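Local coordinates for putative exported protein (Bordetella pertussis, PDB 2DVZ) that binds glutamate between its two lobes and probably serves as a periplasmic solute receptor for a tripartite tricarboxylate-type transporter, at residues N114-V119 and D195-S200; M212-P217 and V226-D231. One frame throughout, in Å; residues are numbered along the deposited sequence.

Interaction 1: residues N114-V119 and D195-S200; sequences NTANVV and DNLPSS. With GLU (glutamic acid), chain G.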
loop_
_atom_site.group_PDB
_atom_site.type_symbol
_atom_site.label_atom_id
_atom_site.label_comp_id
_atom_site.label_asym_id
_atom_site.label_seq_id
_atom_site.Cartn_x
_atom_site.Cartn_y
_atom_site.Cartn_z
ATOM N N ASN A 114 -2.614 -5.090 -8.038
ATOM C CA ASN A 114 -1.223 -4.831 -7.870
ATOM C C ASN A 114 -0.944 -3.345 -8.082
ATOM O O ASN A 114 -1.514 -2.732 -8.964
ATOM C CB ASN A 114 -0.450 -5.731 -8.809
ATOM C CG ASN A 114 -0.526 -7.171 -8.389
ATOM O OD1 ASN A 114 0.028 -7.566 -7.356
ATOM N ND2 ASN A 114 -1.178 -7.980 -9.194
ATOM N N THR A 115 -0.063 -2.768 -7.267
ATOM C CA THR A 115 0.097 -1.316 -7.171
ATOM C C THR A 115 1.557 -0.866 -7.131
ATOM O O THR A 115 2.400 -1.466 -6.426
ATOM C CB THR A 115 -0.663 -0.783 -5.963
ATOM O OG1 THR A 115 -2.028 -1.177 -6.075
ATOM C CG2 THR A 115 -0.630 0.693 -5.890
ATOM N N ALA A 116 1.843 0.195 -7.902
ATOM C CA ALA A 116 3.192 0.765 -7.976
ATOM C C ALA A 116 3.462 1.600 -6.752
ATOM O O ALA A 116 2.560 2.268 -6.232
ATOM C CB ALA A 116 3.354 1.646 -9.243
ATOM N N ASN A 117 4.707 1.544 -6.292
ATOM C CA ASN A 117 5.217 2.525 -5.349
ATOM C C ASN A 117 5.998 3.625 -6.095
ATOM O O ASN A 117 6.320 3.486 -7.290
ATOM C CB ASN A 117 6.054 1.861 -4.259
ATOM C CG ASN A 117 5.223 1.112 -3.230
ATOM O OD1 ASN A 117 5.781 0.423 -2.358
ATOM N ND2 ASN A 117 3.909 1.244 -3.299
ATOM N N VAL A 118 6.246 4.729 -5.407
ATOM C CA VAL A 118 6.821 5.916 -6.031
ATOM C C VAL A 118 7.661 6.659 -5.022
ATOM O O VAL A 118 7.268 6.745 -3.870
ATOM C CB VAL A 118 5.722 6.864 -6.625
ATOM C CG1 VAL A 118 4.735 7.460 -5.524
ATOM C CG2 VAL A 118 6.346 7.944 -7.567
ATOM N N VAL A 119 8.815 7.177 -5.451
ATOM C CA VAL A 119 9.527 8.184 -4.656
ATOM C C VAL A 119 9.316 9.537 -5.357
ATOM O O VAL A 119 9.629 9.710 -6.542
ATOM C CB VAL A 119 11.038 7.828 -4.340
ATOM C CG1 VAL A 119 11.910 7.644 -5.606
ATOM C CG2 VAL A 119 11.671 8.840 -3.368
ATOM N N ASP A 195 5.729 6.792 -1.337
ATOM C CA ASP A 195 4.320 6.471 -1.368
ATOM C C ASP A 195 3.980 5.294 -2.283
ATOM O O ASP A 195 4.818 4.820 -3.082
ATOM C CB ASP A 195 3.502 7.699 -1.790
ATOM C CG ASP A 195 2.057 7.626 -1.328
ATOM O OD1 ASP A 195 1.720 6.705 -0.542
ATOM O OD2 ASP A 195 1.253 8.488 -1.750
ATOM N N ASN A 196 2.745 4.812 -2.107
ATOM C CA ASN A 196 2.097 3.949 -3.055
ATOM C C ASN A 196 1.523 4.936 -4.029
ATOM O O ASN A 196 1.001 5.976 -3.641
ATOM C CB ASN A 196 0.974 3.104 -2.398
ATOM C CG ASN A 196 1.321 2.631 -0.941
ATOM O OD1 ASN A 196 0.689 3.079 0.019
ATOM N ND2 ASN A 196 2.301 1.755 -0.794
ATOM N N LEU A 197 1.620 4.611 -5.309
ATOM C CA LEU A 197 1.350 5.581 -6.374
ATOM C C LEU A 197 -0.049 6.244 -6.370
ATOM O O LEU A 197 -0.125 7.460 -6.502
ATOM C CB LEU A 197 1.797 5.008 -7.748
ATOM C CG LEU A 197 1.772 5.897 -9.018
ATOM C CD1 LEU A 197 2.366 7.357 -8.810
ATOM C CD2 LEU A 197 2.437 5.152 -10.167
ATOM N N PRO A 198 -1.151 5.475 -6.210
ATOM C CA PRO A 198 -2.483 6.109 -6.276
ATOM C C PRO A 198 -2.744 7.411 -5.482
ATOM O O PRO A 198 -3.469 8.268 -5.997
ATOM C CB PRO A 198 -3.437 4.981 -5.858
ATOM C CG PRO A 198 -2.703 3.759 -6.289
ATOM C CD PRO A 198 -1.274 4.014 -6.025
ATOM N N SER A 199 -2.223 7.546 -4.257
ATOM C CA SER A 199 -2.466 8.761 -3.444
ATOM C C SER A 199 -1.618 9.959 -3.880
ATOM O O SER A 199 -2.018 11.118 -3.695
ATOM C CB SER A 199 -2.271 8.516 -1.928
ATOM O OG SER A 199 -1.223 7.601 -1.686
ATOM N N SER A 200 -0.441 9.683 -4.437
ATOM C CA SER A 200 0.408 10.731 -4.935
ATOM C C SER A 200 0.039 11.078 -6.369
ATOM O O SER A 200 0.326 12.168 -6.817
ATOM C CB SER A 200 1.878 10.287 -4.842
ATOM O OG SER A 200 2.341 10.313 -3.484
HETATM N N GLU G . 1.528 2.110 3.334
HETATM C CA GLU G . 0.253 1.408 3.092
HETATM C C GLU G . 0.450 0.126 2.298
HETATM O O GLU G . -0.017 -0.072 1.172
HETATM C CB GLU G . -0.779 2.350 2.481
HETATM C CG GLU G . -0.803 3.720 3.183
HETATM C CD GLU G . -2.142 4.396 3.164
HETATM O OE1 GLU G . -3.079 3.779 2.616
HETATM O OE2 GLU G . -2.278 5.542 3.724
HETATM O OXT GLU G . 1.073 -0.803 2.837
#
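Val118 and Asp195 form an antiparallel hydrogen-bonded pair in which both backbone groups are used: Val118 N gives to Asp195 O at 2.7 Å, and Asp195 N returns the bond to Val118 O along a nearly straight line (177° at the hydrogen). Asn117 and Asn196 make the neighbouring non-hydrogen-bonded pair, with CA atoms 4.1 Å apart. Past it the chain turns into helix 197-205, yet one more backbone bond follows, from Leu197 N to Ala116 O at 2.7 Å.

Leu197 lies over this junction and splits its methyls, CD2 against Ala116 CB at 3.7 Å and CD1 against Val118 CB. Beside it, Thr115 turns CG2 anti to its backbone nitrogen and presses it on Pro198 CD, a tight 3.4 Å, while its hydroxyl bonds to Ser281.

In this type 2 periplasmic binding protein fold, strand 192-196 passes into helix 197-205 at the edge of the glutamate pocket. Asn196 is a residue of that pocket, and its side chain runs alongside that of Asn117. Asp195 sits one shell back. Its OD2 takes hydrogen bonds from Ser200 OG on the anti lone pair and from Ser199 OG on the syn side at 2.6 Å, and OD1 bonds to Ser178 of the binding site.

Interaction 2: residues M212-P217 and V226-D231; sequences MAIAWP and VPTFAD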
loop_
_atom_site.group_PDB
_atom_site.type_symbol
_atom_site.label_atom_id
_atom_site.label_comp_id
_atom_site.label_asym_id
_atom_site.label_seq_id
_atom_site.Cartn_x
_atom_site.Cartn_y
_atom_site.Cartn_z
HETATM N N MSE A 212 10.294 10.713 -8.930
HETATM C CA MSE A 212 11.648 10.419 -9.340
HETATM C C MSE A 212 11.825 9.044 -9.941
HETATM O O MSE A 212 12.630 8.866 -10.863
HETATM C CB MSE A 212 12.642 10.639 -8.174
HETATM C CG MSE A 212 12.799 12.111 -7.780
HETATM SE SE MSE A 212 13.618 13.298 -9.147
HETATM C CE MSE A 212 12.025 13.833 -10.120
ATOM N N ALA A 213 11.102 8.073 -9.381
ATOM C CA ALA A 213 11.076 6.681 -9.850
ATOM C C ALA A 213 9.794 6.020 -9.359
ATOM O O ALA A 213 9.215 6.454 -8.382
ATOM C CB ALA A 213 12.285 5.912 -9.337
ATOM N N ILE A 214 9.349 4.976 -10.042
ATOM C CA ILE A 214 8.190 4.185 -9.618
ATOM C C ILE A 214 8.680 2.754 -9.443
ATOM O O ILE A 214 9.664 2.353 -10.098
ATOM C CB ILE A 214 6.960 4.224 -10.620
ATOM C CG1 ILE A 214 7.344 3.747 -12.030
ATOM C CG2 ILE A 214 6.301 5.593 -10.659
ATOM C CD1 ILE A 214 6.124 3.418 -12.915
ATOM N N ALA A 215 8.045 2.010 -8.538
ATOM C CA ALA A 215 8.320 0.568 -8.426
ATOM C C ALA A 215 7.248 -0.248 -9.205
ATOM O O ALA A 215 6.099 -0.327 -8.821
ATOM C CB ALA A 215 8.460 0.123 -6.969
ATOM N N TRP A 216 7.647 -0.796 -10.337
ATOM C CA TRP A 216 6.719 -1.360 -11.310
ATOM C C TRP A 216 7.562 -2.064 -12.375
ATOM O O TRP A 216 8.746 -1.742 -12.546
ATOM C CB TRP A 216 5.864 -0.250 -11.919
ATOM C CG TRP A 216 4.561 -0.690 -12.509
ATOM C CD1 TRP A 216 4.157 -0.554 -13.825
ATOM C CD2 TRP A 216 3.461 -1.325 -11.819
ATOM N NE1 TRP A 216 2.883 -1.052 -13.988
ATOM C CE2 TRP A 216 2.432 -1.532 -12.777
ATOM C CE3 TRP A 216 3.247 -1.729 -10.498
ATOM C CZ2 TRP A 216 1.210 -2.136 -12.444
ATOM C CZ3 TRP A 216 2.054 -2.348 -10.167
ATOM C CH2 TRP A 216 1.040 -2.534 -11.135
ATOM N N PRO A 217 6.987 -3.069 -13.057
ATOM C CA PRO A 217 7.777 -3.706 -14.125
ATOM C C PRO A 217 8.139 -2.788 -15.276
ATOM O O PRO A 217 9.166 -2.959 -15.876
ATOM C CB PRO A 217 6.868 -4.878 -14.605
ATOM C CG PRO A 217 5.925 -5.125 -13.474
ATOM C CD PRO A 217 5.691 -3.744 -12.857
ATOM N N VAL A 226 8.550 9.003 -16.125
ATOM C CA VAL A 226 9.120 8.569 -14.852
ATOM C C VAL A 226 9.695 7.169 -15.023
ATOM O O VAL A 226 8.986 6.236 -15.406
ATOM C CB VAL A 226 8.059 8.647 -13.654
ATOM C CG1 VAL A 226 8.680 8.232 -12.275
ATOM C CG2 VAL A 226 7.397 10.041 -13.580
ATOM N N PRO A 227 11.004 7.009 -14.759
ATOM C CA PRO A 227 11.580 5.664 -14.899
ATOM C C PRO A 227 11.206 4.740 -13.746
ATOM O O PRO A 227 10.901 5.210 -12.666
ATOM C CB PRO A 227 13.112 5.932 -14.790
ATOM C CG PRO A 227 13.176 7.112 -13.854
ATOM C CD PRO A 227 12.032 7.999 -14.347
ATOM N N THR A 228 11.309 3.435 -13.967
ATOM C CA THR A 228 11.240 2.482 -12.867
ATOM C C THR A 228 12.564 2.487 -12.099
ATOM O O THR A 228 13.573 3.080 -12.573
ATOM C CB THR A 228 10.921 1.071 -13.362
ATOM O OG1 THR A 228 12.106 0.474 -13.915
ATOM C CG2 THR A 228 9.862 1.139 -14.402
ATOM N N PHE A 229 12.569 1.823 -10.933
ATOM C CA PHE A 229 13.775 1.700 -10.143
ATOM C C PHE A 229 14.816 0.851 -10.843
ATOM O O PHE A 229 16.017 1.016 -10.587
ATOM C CB PHE A 229 13.471 1.117 -8.750
ATOM C CG PHE A 229 13.006 2.155 -7.756
ATOM C CD1 PHE A 229 13.927 2.999 -7.122
ATOM C CD2 PHE A 229 11.654 2.294 -7.452
ATOM C CE1 PHE A 229 13.480 3.969 -6.190
ATOM C CE2 PHE A 229 11.200 3.261 -6.552
ATOM C CZ PHE A 229 12.119 4.097 -5.924
ATOM N N ALA A 230 14.352 -0.078 -11.691
ATOM C CA ALA A 230 15.229 -0.880 -12.536
ATOM C C ALA A 230 15.878 -0.006 -13.641
ATOM O O ALA A 230 17.094 -0.088 -13.901
ATOM C CB ALA A 230 14.467 -2.076 -13.120
ATOM N N ASP A 231 15.083 0.868 -14.258
ATOM C CA ASP A 231 15.653 1.875 -15.168
ATOM C C ASP A 231 16.682 2.760 -14.459
ATOM O O ASP A 231 17.719 3.035 -15.038
ATOM C CB ASP A 231 14.566 2.766 -15.749
ATOM C CG ASP A 231 13.605 2.019 -16.638
ATOM O OD1 ASP A 231 14.040 1.062 -17.351
ATOM O OD2 ASP A 231 12.416 2.435 -16.650
#
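Phe229 swings its ring back beside the backbone nitrogen, CG anti to the carbonyl carbon (chi1 -83°), which lays one face under Ala213. The methyl CB of Ala213 stands 3.8 Å from the ring centroid and only 6° off the normal, a well-centred CH-pi contact. The same ring turns its edge to Ala215: CA lies there in the ring plane, and CB packs against Phe229 CD2 at 3.9 Å. Val226 sends CG1 anti to its own nitrogen, out to Ala213 CA at 3.7 Å and Ile214 CG2, whose side chain it crosses at a slant. Pro227 rests its ring carbon CG on the carbonyl oxygen of Met212.

The backbones meet at a single bridge, Ile214 with Thr228. Ile214 N gives to Pro227 O at 3.1 Å, in the carbonyl plane, and Phe229 N returns a weak bond to Ile214 O. CA-H...O contacts supplement the bridge, with Ala213 CA against Pro227 O and Thr228 CA against Ile214 O. The loop 226-231 thus lies against one side of strand 210-215, whose other side pairs with strand 106-121; Met212 and Ala213 both face Val119 there, a classic beta bulge.

Thr228 and Asp231 exchange side-chain-to-backbone bonds around residues 229-231, which have helical backbone angles without the regular bonds. Thr228 OG1 accepts from Asp231 N at 3.0 Å, an ST motif, while Asp231 OD2 accepts from Thr228 N at 3.1 Å, approached on the anti side but well out of the carboxylate plane. Thr228 CG2 meanwhile touches Trp216 O, an oxygen hydrogen-bonded to Asn238. Beyond Ala213, the Phe229 side chain also packs against Val119 and, on helix 154-166, Met158 and Phe162.

In the fold
Of the parts joined here, strand 106-121 comes first from the N terminus and supplies 114-119. The chain then runs through 75 residues of alternating helices and strands before 195-200 returns to it, closing the long loop of interaction 1. Helix 197-205 is followed by strand 210-215, and interaction 2 closes a short loop of eight intervening residues. The two contacts are in series, neither nested nor crossing, but share a sheet: strand 106-121 pairs with both 192-196 and 210-215. Probable hydrogen bonds from Ala215 N to Asn117 O and Met212 N to Val119 O place 210-215 beside 106-121; loop 226-231 lies against its other edge, while interaction 1 reaches the glutamate pocket.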